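Local coordinates for protein oligogalacturonate lyase (Vibrio parahaemolyticus RIMD 2210633, PDB 3C5M) that probably cleaves pectin-derived oligogalacturonides by lyase chemistry, as a manganese-binding enzyme built as a seven-bladed beta-propeller, at residues A132-T137 / R196-S201; C136-G141 / L170-I175. One frame throughout, in Å; residues are numbered along the deposited sequence.

How the contacts relate
Contact 2 lies within the propeller blade formed by strands 124-132, 138-145, 168-174 and 180-186 and pairs its second and third strands. Contact 1 joins this blade to the next one, through the turn before the second strand and the corresponding turn of the neighbour. The two share C136 and T137, and their centres lie about 9 Å apart. K138 connects them. Its backbone N lies 2.9 Å from N133 OD1, probably as a hydrogen bond. Its NZ lies 3.2 Å from D200 OD1, a weak ion pair between blades. Both contacts are away from the manganese site of H287, Q350, H353 and H355.

Contact 1. Residues A132-T137 / R196-S201; sequences ANSDCT and RPFDDS
N133 and S134 grip D200, P197 and F198 in a polar surface contact between adjacent blades of the beta-propeller. Each segment links the first two strands of its blade: 132-137 leads from strand 124-132 to 138-145, and 196-201 from 190-196 to 202-207. Residues N133 to C136 form a type I turn, closed by C136 N bonding to N133 O. F198 is the centre of an inverse gamma turn.

One half of the contact is amide to carboxylate. N133 ND2 donates to D200 OD1 at 3.0 Å and only weakly to OD2 at 3.5 Å. The two planes are 65° apart. OD1 is met on its syn side, with the donor 34° out of the carboxylate plane. The amide is also held from its own segment. T137 N donates to N133 OD1 at 2.7 Å, in the carbonyl plane and on a lone pair. With CG lying between the backbone N and carbonyl carbon (chi1 67°), N133 holds the chain just after its turn through OD1 and the next blade through ND2. D135 OD2 stands 4.4 Å from D200 OD1. This like-charge approach is probably eased by K138 NZ, a weak ion partner of D200. Y195 of strand 190-196 packs beside both N133 and D200.

The other half is centred on S134. Its CB makes an off-centre CH-pi contact with the F198 ring, 4.2 Å from the centroid. Its OG lies 3.5 Å above the ring plane, over the centre, and donates at 2.7 Å to P197 O from above the carbonyl plane.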
loop_
_atom_site.group_PDB
_atom_site.type_symbol
_atom_site.label_atom_id
_atom_site.label_comp_id
_atom_site.label_asym_id
_atom_site.label_seq_id
_atom_site.Cartn_x
_atom_site.Cartn_y
_atom_site.Cartn_z
ATOM N N ALA A 132 -4.553 3.105 -9.938
ATOM C CA ALA A 132 -5.476 2.949 -11.061
ATOM C C ALA A 132 -6.940 2.948 -10.637
ATOM O O ALA A 132 -7.259 2.760 -9.472
ATOM C CB ALA A 132 -5.165 1.666 -11.791
ATOM N N ASN A 133 -7.827 3.164 -11.599
ATOM C CA ASN A 133 -9.256 3.156 -11.326
ATOM C C ASN A 133 -9.708 1.727 -11.562
ATOM O O ASN A 133 -9.002 0.960 -12.214
ATOM C CB ASN A 133 -9.993 4.106 -12.264
ATOM C CG ASN A 133 -9.962 3.646 -13.695
ATOM O OD1 ASN A 133 -8.908 3.304 -14.231
ATOM N ND2 ASN A 133 -11.116 3.640 -14.328
ATOM N N SER A 134 -10.875 1.358 -11.043
ATOM C CA SER A 134 -11.331 -0.016 -11.209
ATOM C C SER A 134 -11.294 -0.567 -12.626
ATOM O O SER A 134 -10.922 -1.722 -12.819
ATOM C CB SER A 134 -12.716 -0.185 -10.613
ATOM O OG SER A 134 -12.595 -0.474 -9.230
ATOM N N ASP A 135 -11.670 0.248 -13.611
ATOM C CA ASP A 135 -11.653 -0.197 -14.999
ATOM C C ASP A 135 -10.230 -0.253 -15.533
ATOM O O ASP A 135 -9.971 -0.832 -16.588
ATOM C CB ASP A 135 -12.488 0.727 -15.881
ATOM C CG ASP A 135 -13.974 0.572 -15.643
ATOM O OD1 ASP A 135 -14.418 -0.571 -15.389
ATOM O OD2 ASP A 135 -14.701 1.591 -15.726
ATOM N N CYS A 136 -9.307 0.372 -14.811
ATOM C CA CYS A 136 -7.903 0.366 -15.201
ATOM C C CYS A 136 -7.677 1.075 -16.537
ATOM O O CYS A 136 -6.964 0.570 -17.405
ATOM C CB CYS A 136 -7.414 -1.079 -15.285
ATOM S SG CYS A 136 -5.758 -1.283 -14.692
ATOM N N THR A 137 -8.278 2.254 -16.683
ATOM C CA THR A 137 -8.167 3.036 -17.910
ATOM C C THR A 137 -7.549 4.390 -17.606
ATOM O O THR A 137 -7.093 5.101 -18.504
ATOM C CB THR A 137 -9.551 3.279 -18.535
ATOM O OG1 THR A 137 -10.329 4.104 -17.658
ATOM C CG2 THR A 137 -10.282 1.959 -18.734
ATOM N N ARG A 196 -11.639 6.044 -5.816
ATOM C CA ARG A 196 -12.645 5.327 -5.043
ATOM C C ARG A 196 -12.877 4.064 -5.859
ATOM O O ARG A 196 -13.229 4.150 -7.022
ATOM C CB ARG A 196 -13.913 6.169 -4.978
ATOM C CG ARG A 196 -14.745 6.009 -3.737
ATOM C CD ARG A 196 -15.753 4.919 -3.887
ATOM N NE ARG A 196 -17.046 5.333 -3.348
ATOM C CZ ARG A 196 -18.132 4.571 -3.374
ATOM N NH1 ARG A 196 -19.271 5.009 -2.870
ATOM N NH2 ARG A 196 -18.077 3.363 -3.912
ATOM N N PRO A 197 -12.664 2.876 -5.268
ATOM C CA PRO A 197 -12.851 1.608 -5.972
ATOM C C PRO A 197 -13.772 1.626 -7.192
ATOM O O PRO A 197 -13.307 1.909 -8.295
ATOM C CB PRO A 197 -13.312 0.678 -4.868
ATOM C CG PRO A 197 -12.392 1.099 -3.761
ATOM C CD PRO A 197 -12.441 2.624 -3.834
ATOM N N PHE A 198 -15.056 1.344 -7.053
ATOM C CA PHE A 198 -15.864 1.350 -8.271
ATOM C C PHE A 198 -16.648 2.628 -8.478
ATOM O O PHE A 198 -17.874 2.613 -8.591
ATOM C CB PHE A 198 -16.794 0.154 -8.283
ATOM C CG PHE A 198 -16.078 -1.153 -8.213
ATOM C CD1 PHE A 198 -15.606 -1.637 -7.001
ATOM C CD2 PHE A 198 -15.866 -1.900 -9.362
ATOM C CE1 PHE A 198 -14.933 -2.854 -6.943
ATOM C CE2 PHE A 198 -15.198 -3.110 -9.313
ATOM C CZ PHE A 198 -14.730 -3.591 -8.105
ATOM N N ASP A 199 -15.915 3.733 -8.559
ATOM C CA ASP A 199 -16.514 5.040 -8.718
ATOM C C ASP A 199 -15.474 6.082 -9.120
ATOM O O ASP A 199 -14.952 6.796 -8.274
ATOM C CB ASP A 199 -17.184 5.430 -7.398
ATOM C CG ASP A 199 -17.686 6.855 -7.393
ATOM O OD1 ASP A 199 -18.033 7.382 -8.472
ATOM O OD2 ASP A 199 -17.744 7.445 -6.296
ATOM N N ASP A 200 -15.182 6.171 -10.415
ATOM C CA ASP A 200 -14.198 7.131 -10.917
ATOM C C ASP A 200 -14.553 8.561 -10.554
ATOM O O ASP A 200 -13.740 9.473 -10.695
ATOM C CB ASP A 200 -14.077 7.027 -12.431
ATOM C CG ASP A 200 -13.619 5.670 -12.876
ATOM O OD1 ASP A 200 -13.494 5.462 -14.101
ATOM O OD2 ASP A 200 -13.383 4.805 -12.001
ATOM N N SER A 201 -15.776 8.756 -10.091
ATOM C CA SER A 201 -16.228 10.079 -9.709
ATOM C C SER A 201 -15.448 10.666 -8.536
ATOM O O SER A 201 -15.062 11.839 -8.553
ATOM C CB SER A 201 -17.703 10.027 -9.334
ATOM O OG SER A 201 -18.073 11.202 -8.635
#

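Contact 2. Residues C136-G141 / L170-I175; sequences CTKLVG and LIKVDI
L139 and V173 form a hydrogen-bonded antiparallel pair at the middle of this strand pairing. L139 N donates to V173 O, and V173 N returns the bond to L139 O, both at 2.8 Å and both nearly straight. G141 and I171 repeat the two-way pattern. The I171 N to G141 O bond is more bent, with an N-H...O angle of 134°. The non-hydrogen-bonded pairs K138 with D174 and V140 with K172 lie between and beside them. CA-H...O contacts fill in the ladder, as from K172 CA to L139 O. Beyond the strand ends, I175 N donates to T137 O at 2.9 Å.

Apolar contacts lie on both faces. I175 lays CD1 across the branch of L139, 3.4 Å from L139 CD1. On the other face V140 CG2 meets L170 CD2 at 3.3 Å.

The polar side chains share the face of V140. The lysines touch through their carbons, with K138 CD 4.1 Å from K172 CD. K138 NZ stays 5.8 Å from K172 NZ. K138 forms a salt bridge with E223, and K172 with E181. D174 OD1 accepts from T177 N and from a water at 3.1 Å, which also donates weakly to T137 O.

K138, V140 and K172 pack on Y195 of strand 190-196, in the next blade. L139, I171, V173 and I175 pack on I117 and Y118 of strand 114-119, in the preceding one. Such a twisted antiparallel sheet, packed face to face between its neighbours, is the blade of a beta-propeller.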
loop_
_atom_site.group_PDB
_atom_site.type_symbol
_atom_site.label_atom_id
_atom_site.label_comp_id
_atom_site.label_asym_id
_atom_site.label_seq_id
_atom_site.Cartn_x
_atom_site.Cartn_y
_atom_site.Cartn_z
ATOM N N CYS A 136 -9.307 0.372 -14.811
ATOM C CA CYS A 136 -7.903 0.366 -15.201
ATOM C C CYS A 136 -7.677 1.075 -16.537
ATOM O O CYS A 136 -6.964 0.570 -17.405
ATOM C CB CYS A 136 -7.414 -1.079 -15.285
ATOM S SG CYS A 136 -5.758 -1.283 -14.692
ATOM N N THR A 137 -8.278 2.254 -16.683
ATOM C CA THR A 137 -8.167 3.036 -17.910
ATOM C C THR A 137 -7.549 4.390 -17.606
ATOM O O THR A 137 -7.093 5.101 -18.504
ATOM C CB THR A 137 -9.551 3.279 -18.535
ATOM O OG1 THR A 137 -10.329 4.104 -17.658
ATOM C CG2 THR A 137 -10.282 1.959 -18.734
ATOM N N LYS A 138 -7.555 4.739 -16.328
ATOM C CA LYS A 138 -7.012 5.999 -15.860
ATOM C C LYS A 138 -6.178 5.779 -14.603
ATOM O O LYS A 138 -6.450 4.884 -13.798
ATOM C CB LYS A 138 -8.154 6.976 -15.547
ATOM C CG LYS A 138 -8.882 7.506 -16.770
ATOM C CD LYS A 138 -10.130 8.300 -16.409
ATOM C CE LYS A 138 -11.248 7.384 -15.907
ATOM N NZ LYS A 138 -12.505 8.141 -15.606
ATOM N N LEU A 139 -5.160 6.611 -14.438
ATOM C CA LEU A 139 -4.285 6.544 -13.269
ATOM C C LEU A 139 -4.269 7.886 -12.565
ATOM O O LEU A 139 -4.225 8.916 -13.210
ATOM C CB LEU A 139 -2.865 6.185 -13.699
ATOM C CG LEU A 139 -2.685 4.716 -14.066
ATOM C CD1 LEU A 139 -1.290 4.481 -14.603
ATOM C CD2 LEU A 139 -2.938 3.874 -12.846
ATOM N N VAL A 140 -4.306 7.884 -11.243
ATOM C CA VAL A 140 -4.279 9.135 -10.501
ATOM C C VAL A 140 -2.989 9.199 -9.672
ATOM O O VAL A 140 -2.458 8.171 -9.258
ATOM C CB VAL A 140 -5.511 9.225 -9.582
ATOM C CG1 VAL A 140 -5.508 8.060 -8.614
ATOM C CG2 VAL A 140 -5.515 10.523 -8.830
ATOM N N GLY A 141 -2.473 10.400 -9.442
ATOM C CA GLY A 141 -1.249 10.542 -8.659
ATOM C C GLY A 141 -0.967 11.997 -8.313
ATOM O O GLY A 141 -1.736 12.861 -8.715
ATOM N N LEU A 170 -2.669 17.289 -7.940
ATOM C CA LEU A 170 -3.220 15.949 -8.009
ATOM C C LEU A 170 -3.633 15.749 -9.478
ATOM O O LEU A 170 -4.646 16.291 -9.915
ATOM C CB LEU A 170 -4.440 15.863 -7.093
ATOM C CG LEU A 170 -4.960 14.485 -6.694
ATOM C CD1 LEU A 170 -6.194 14.623 -5.806
ATOM C CD2 LEU A 170 -5.298 13.695 -7.931
ATOM N N ILE A 171 -2.847 14.982 -10.238
ATOM C CA ILE A 171 -3.134 14.759 -11.652
ATOM C C ILE A 171 -3.772 13.417 -11.971
ATOM O O ILE A 171 -3.763 12.492 -11.166
ATOM C CB ILE A 171 -1.865 14.883 -12.527
ATOM C CG1 ILE A 171 -0.883 13.763 -12.191
ATOM C CG2 ILE A 171 -1.230 16.251 -12.331
ATOM C CD1 ILE A 171 0.388 13.772 -13.025
ATOM N N LYS A 172 -4.323 13.329 -13.172
ATOM C CA LYS A 172 -4.976 12.126 -13.647
ATOM C C LYS A 172 -4.462 11.898 -15.059
ATOM O O LYS A 172 -4.458 12.809 -15.882
ATOM C CB LYS A 172 -6.487 12.335 -13.653
ATOM C CG LYS A 172 -7.272 11.233 -14.334
ATOM C CD LYS A 172 -8.772 11.502 -14.262
ATOM C CE LYS A 172 -9.168 12.757 -15.036
ATOM N NZ LYS A 172 -8.897 12.645 -16.504
ATOM N N VAL A 173 -4.018 10.682 -15.334
ATOM C CA VAL A 173 -3.485 10.338 -16.641
ATOM C C VAL A 173 -4.348 9.269 -17.296
ATOM O O VAL A 173 -4.893 8.387 -16.623
ATOM C CB VAL A 173 -2.035 9.820 -16.509
ATOM C CG1 VAL A 173 -1.477 9.424 -17.865
ATOM C CG2 VAL A 173 -1.174 10.892 -15.871
ATOM N N ASP A 174 -4.469 9.357 -18.613
ATOM C CA ASP A 174 -5.261 8.407 -19.376
ATOM C C ASP A 174 -4.325 7.347 -19.968
ATOM O O ASP A 174 -3.410 7.669 -20.735
ATOM C CB ASP A 174 -6.026 9.162 -20.475
ATOM C CG ASP A 174 -7.023 8.276 -21.212
ATOM O OD1 ASP A 174 -6.613 7.568 -22.167
ATOM O OD2 ASP A 174 -8.219 8.280 -20.824
ATOM N N ILE A 175 -4.544 6.087 -19.597
ATOM C CA ILE A 175 -3.705 4.995 -20.085
ATOM C C ILE A 175 -3.663 4.979 -21.605
ATOM O O ILE A 175 -2.597 4.834 -22.192
ATOM C CB ILE A 175 -4.218 3.618 -19.622
ATOM C CG1 ILE A 175 -4.393 3.597 -18.102
ATOM C CG2 ILE A 175 -3.244 2.535 -20.055
ATOM C CD1 ILE A 175 -3.124 3.810 -17.348
HETATM O O HOH W 1 -8.466 5.093 -21.612
#